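Protein SSD1 (Saccharomyces cerevisiae S288C, PDB 7AM1) binds mRNA and represses translation as a non-enzymatic member of the RNase II family, and is implicated in control of the G1 phase of the cell cycle. Local coordinates at residues N428-S433 / A668-H673; L718-N723 / D834-E839. All coordinates share one frame; numbering follows the deposited sequence.

Overall arrangement
The two contacts come in series along the chain: contact 1 closes at 668-673 before contact 2 opens at 718-723. Their centres lie about 33 Å apart, with about 19 Å between nearest atoms, so they do not touch. They are linked by two consecutive helices. Contact 1 uses the start of helix 668-681, inside the RNB domain; contact 2 uses the C-terminal end of the long helix 689-725 that follows, against helix 834-842. Ala668 and Val671 also pack on helix 689-725, near Cys699, Leu692 and Thr695. The long helix thus runs from the RNB core, where these two residues meet it, to the C-terminal β-sheet region of this RNase II-family pseudonuclease.

Contact 1: N428-S433 / A668-H673; sequences NLLPQS and ADHVVH
Within the RNB domain, the loop leading into helix 432-438 sends Leu429 and Leu430 against His670, in the first turn of helix 668-681. The backbones stay well apart, with 11.2 Å between the CA atoms of Leu429 and His670, so the side chains span the whole distance. One methyl from each leucine arrives at the outer end of the imidazole: Leu429 CD2 is 4.0 Å from His670 NE2, and Leu430 CD2 is likewise 4.0 Å from His670 CE1. Both methyls approach the ring at a slant. The Leu429 side chain runs alongside that of His670, pointing the opposite way, whereas Leu430 lies askew to the ring. The two leucines get there differently: Leu429 holds CG anti to its N (chi1 176°), while Leu430 turns CG to lie anti to the carbonyl carbon (chi1 -59°), which brings the two CD2 methyls onto neighbouring ring atoms. Next in the chain, Pro431 takes the N-cap position of helix 432-438, and Leu429 O accepts a hydrogen bond from the hydroxyl of Tyr329.

His670 has its strongest polar partner elsewhere, because NE2 hydrogen-bonds to Pro663 O; its ring also stacks with Tyr667. All three residues are buried, yet only 92 Å² is covered between the two segments, so this is a small van der Waals meeting. The imidazole thus meets two kinds of neighbour: the Pro663 carbonyl satisfies its NE2 within the protein interior, while the leucine methyls border that same end with hydrocarbon and would probably tend to keep water from it.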
# COMPACT_ATOMS: atom_id res chain seq x y z
N ASN A 428 -16.97 -7.62 0.85
CA ASN A 428 -16.95 -8.49 -0.32
C ASN A 428 -17.00 -7.67 -1.61
O ASN A 428 -17.42 -6.52 -1.63
CB ASN A 428 -18.15 -9.44 -0.31
CG ASN A 428 -18.20 -10.33 0.90
OD1 ASN A 428 -17.16 -10.74 1.43
ND2 ASN A 428 -19.41 -10.66 1.34
N LEU A 429 -16.57 -8.30 -2.70
CA LEU A 429 -16.89 -7.76 -4.01
C LEU A 429 -18.33 -8.09 -4.39
O LEU A 429 -19.08 -7.23 -4.85
CB LEU A 429 -15.93 -8.31 -5.07
CG LEU A 429 -16.20 -7.91 -6.52
CD1 LEU A 429 -16.06 -6.41 -6.69
CD2 LEU A 429 -15.28 -8.66 -7.47
N LEU A 430 -18.72 -9.34 -4.17
CA LEU A 430 -19.99 -9.89 -4.61
C LEU A 430 -20.97 -10.01 -3.46
O LEU A 430 -20.60 -9.85 -2.29
CB LEU A 430 -19.75 -11.27 -5.24
CG LEU A 430 -18.80 -11.28 -6.44
CD1 LEU A 430 -18.39 -12.70 -6.78
CD2 LEU A 430 -19.44 -10.59 -7.63
N PRO A 431 -22.24 -10.29 -3.74
CA PRO A 431 -23.18 -10.57 -2.66
C PRO A 431 -22.73 -11.78 -1.85
O PRO A 431 -22.10 -12.70 -2.37
CB PRO A 431 -24.50 -10.85 -3.40
CG PRO A 431 -24.35 -10.18 -4.72
CD PRO A 431 -22.89 -10.30 -5.06
N GLN A 432 -23.08 -11.76 -0.56
CA GLN A 432 -22.72 -12.87 0.32
C GLN A 432 -23.16 -14.20 -0.27
O GLN A 432 -22.46 -15.21 -0.15
CB GLN A 432 -23.36 -12.68 1.69
CG GLN A 432 -22.38 -12.27 2.78
CD GLN A 432 -21.33 -13.33 3.03
OE1 GLN A 432 -21.54 -14.51 2.72
NE2 GLN A 432 -20.20 -12.93 3.59
N SER A 433 -24.32 -14.22 -0.94
CA SER A 433 -24.84 -15.45 -1.52
C SER A 433 -23.88 -16.04 -2.55
O SER A 433 -23.82 -17.26 -2.71
CB SER A 433 -26.20 -15.19 -2.16
OG SER A 433 -26.11 -14.22 -3.19
N ALA A 668 -11.73 -6.52 -12.22
CA ALA A 668 -10.94 -6.59 -13.44
C ALA A 668 -10.87 -8.02 -13.96
O ALA A 668 -10.93 -8.26 -15.17
CB ALA A 668 -9.54 -6.03 -13.20
N ASP A 669 -10.74 -8.99 -13.04
CA ASP A 669 -10.69 -10.39 -13.43
C ASP A 669 -11.95 -10.82 -14.16
O ASP A 669 -11.90 -11.71 -15.02
CB ASP A 669 -10.46 -11.26 -12.20
CG ASP A 669 -9.11 -11.02 -11.55
OD1 ASP A 669 -8.78 -9.84 -11.31
OD2 ASP A 669 -8.38 -12.00 -11.26
N HIS A 670 -13.10 -10.22 -13.84
CA HIS A 670 -14.33 -10.54 -14.56
C HIS A 670 -14.18 -10.20 -16.03
O HIS A 670 -14.52 -11.00 -16.91
CB HIS A 670 -15.52 -9.79 -13.96
CG HIS A 670 -15.94 -10.30 -12.62
ND1 HIS A 670 -17.26 -10.46 -12.26
CD2 HIS A 670 -15.21 -10.67 -11.54
CE1 HIS A 670 -17.32 -10.92 -11.03
NE2 HIS A 670 -16.09 -11.05 -10.57
N VAL A 671 -13.67 -9.00 -16.33
CA VAL A 671 -13.44 -8.61 -17.72
C VAL A 671 -12.46 -9.58 -18.37
O VAL A 671 -12.68 -10.04 -19.50
CB VAL A 671 -12.92 -7.16 -17.78
CG1 VAL A 671 -12.70 -6.74 -19.22
CG2 VAL A 671 -13.89 -6.20 -17.08
N VAL A 672 -11.37 -9.89 -17.68
CA VAL A 672 -10.38 -10.82 -18.22
C VAL A 672 -11.00 -12.19 -18.46
O VAL A 672 -10.73 -12.84 -19.48
CB VAL A 672 -9.16 -10.90 -17.29
CG1 VAL A 672 -8.22 -12.02 -17.73
CG2 VAL A 672 -8.44 -9.56 -17.24
N HIS A 673 -11.84 -12.66 -17.53
CA HIS A 673 -12.47 -13.96 -17.72
C HIS A 673 -13.36 -13.97 -18.96
O HIS A 673 -13.35 -14.93 -19.74
CB HIS A 673 -13.27 -14.34 -16.48
CG HIS A 673 -12.43 -14.87 -15.36
ND1 HIS A 673 -12.90 -15.78 -14.44
CD2 HIS A 673 -11.15 -14.61 -15.00
CE1 HIS A 673 -11.95 -16.07 -13.58
NE2 HIS A 673 -10.88 -15.37 -13.89

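Contact 2: L718-N723 / D834-E839; sequences LCKTIN and DPLSKE
Lys720, on the long helix 689-725, reaches over to Leu836 and Glu839 on helix 834-842. With chi1 at 178°, CG stands anti to N, and CB, CG and CD carry the chain outward before it bends at chi3 and chi4. CE then rests against Leu836 CD1 at 3.6 Å, the lysine chain passing aslant the leucine, and NZ lies 3.7 Å from the same Leu836 methyl. At the tip, NZ forms a salt bridge with Glu839 OE1 at 2.6 Å, while OE2 of Glu839 stands 3.0 Å from NZ, so the ammonium faces both carboxylate oxygens. Glu839 reaches toward it from the facing helix on a chain that is extended beyond CG. With an alanine at Glu839, Lys720 NZ would probably lose its charged mate and the end of its chain would be freer to turn.

The other branch of Leu836 serves the buried side: CD2 sits 3.7 Å from Thr721 CA and 3.8 Å from Thr721 OG1, whose own hydrogen bond goes to Leu717 O one turn back.

The axes of the two short segments are broadly antiparallel, at 147°, with a closest approach of 11.1 Å. Helix 834-842 lies against the C-terminal end of the long helix, and Cys719 and Ile722, elsewhere on its surface, pack on strands 888-896 and 903-908 of the C-terminal antiparallel sheet.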
# COMPACT_ATOMS: atom_id res chain seq x y z
N LEU A 718 -2.43 -1.03 14.61
CA LEU A 718 -1.06 -1.07 15.09
C LEU A 718 -0.80 0.02 16.12
O LEU A 718 -0.11 -0.21 17.12
CB LEU A 718 -0.09 -0.94 13.91
CG LEU A 718 1.39 -0.93 14.30
CD1 LEU A 718 1.76 -2.22 15.03
CD2 LEU A 718 2.26 -0.73 13.08
N CYS A 719 -1.32 1.22 15.88
CA CYS A 719 -1.16 2.31 16.84
C CYS A 719 -1.82 1.96 18.17
O CYS A 719 -1.26 2.21 19.24
CB CYS A 719 -1.73 3.60 16.27
SG CYS A 719 -0.73 4.34 14.99
N LYS A 720 -3.02 1.38 18.11
CA LYS A 720 -3.69 0.92 19.32
C LYS A 720 -2.86 -0.14 20.04
O LYS A 720 -2.79 -0.15 21.28
CB LYS A 720 -5.06 0.38 18.94
CG LYS A 720 -5.87 -0.18 20.09
CD LYS A 720 -7.27 -0.51 19.58
CE LYS A 720 -7.88 -1.71 20.29
NZ LYS A 720 -8.59 -2.59 19.32
N THR A 721 -2.23 -1.04 19.28
CA THR A 721 -1.42 -2.10 19.88
C THR A 721 -0.15 -1.53 20.49
O THR A 721 0.24 -1.91 21.61
CB THR A 721 -1.08 -3.15 18.81
OG1 THR A 721 -2.28 -3.75 18.31
CG2 THR A 721 -0.20 -4.22 19.38
N ILE A 722 0.50 -0.60 19.80
CA ILE A 722 1.70 0.03 20.33
C ILE A 722 1.39 0.72 21.66
O ILE A 722 2.19 0.69 22.60
CB ILE A 722 2.28 1.02 19.30
CG1 ILE A 722 2.98 0.25 18.18
CG2 ILE A 722 3.24 1.98 19.98
CD1 ILE A 722 3.28 1.08 16.95
N ASN A 723 0.23 1.38 21.75
CA ASN A 723 -0.10 2.10 22.98
C ASN A 723 -0.55 1.16 24.09
O ASN A 723 -0.36 1.46 25.27
CB ASN A 723 -1.18 3.14 22.71
CG ASN A 723 -0.65 4.36 21.99
OD1 ASN A 723 0.56 4.58 21.93
ND2 ASN A 723 -1.55 5.17 21.46
N ASP A 834 -4.71 -8.24 28.20
CA ASP A 834 -5.44 -9.47 27.92
C ASP A 834 -6.64 -9.19 27.02
O ASP A 834 -6.93 -10.00 26.13
CB ASP A 834 -5.90 -10.13 29.23
CG ASP A 834 -4.77 -10.84 29.96
OD1 ASP A 834 -3.99 -11.55 29.30
OD2 ASP A 834 -4.67 -10.69 31.19
N PRO A 835 -7.36 -8.09 27.21
CA PRO A 835 -8.45 -7.78 26.27
C PRO A 835 -7.99 -7.64 24.82
O PRO A 835 -8.62 -8.21 23.92
CB PRO A 835 -9.02 -6.46 26.82
CG PRO A 835 -8.69 -6.49 28.27
CD PRO A 835 -7.36 -7.18 28.37
N LEU A 836 -6.91 -6.90 24.58
CA LEU A 836 -6.43 -6.74 23.21
C LEU A 836 -5.82 -8.04 22.70
O LEU A 836 -5.96 -8.37 21.51
CB LEU A 836 -5.41 -5.61 23.13
CG LEU A 836 -4.94 -5.29 21.71
CD1 LEU A 836 -6.10 -4.81 20.86
CD2 LEU A 836 -3.82 -4.25 21.73
N SER A 837 -5.14 -8.79 23.57
CA SER A 837 -4.59 -10.07 23.15
C SER A 837 -5.69 -11.00 22.65
O SER A 837 -5.51 -11.72 21.66
CB SER A 837 -3.81 -10.71 24.30
OG SER A 837 -3.01 -11.77 23.83
N LYS A 838 -6.84 -10.99 23.33
CA LYS A 838 -7.99 -11.75 22.85
C LYS A 838 -8.48 -11.22 21.50
O LYS A 838 -8.79 -11.99 20.59
CB LYS A 838 -9.12 -11.70 23.89
CG LYS A 838 -10.38 -12.47 23.51
CD LYS A 838 -10.10 -13.95 23.32
N GLU A 839 -8.54 -9.89 21.36
CA GLU A 839 -9.00 -9.30 20.11
C GLU A 839 -8.12 -9.73 18.94
O GLU A 839 -8.62 -10.18 17.91
CB GLU A 839 -9.03 -7.78 20.24
CG GLU A 839 -9.63 -7.05 19.04
CD GLU A 839 -9.63 -5.54 19.22
OE1 GLU A 839 -9.26 -4.82 18.27
OE2 GLU A 839 -10.00 -5.07 20.32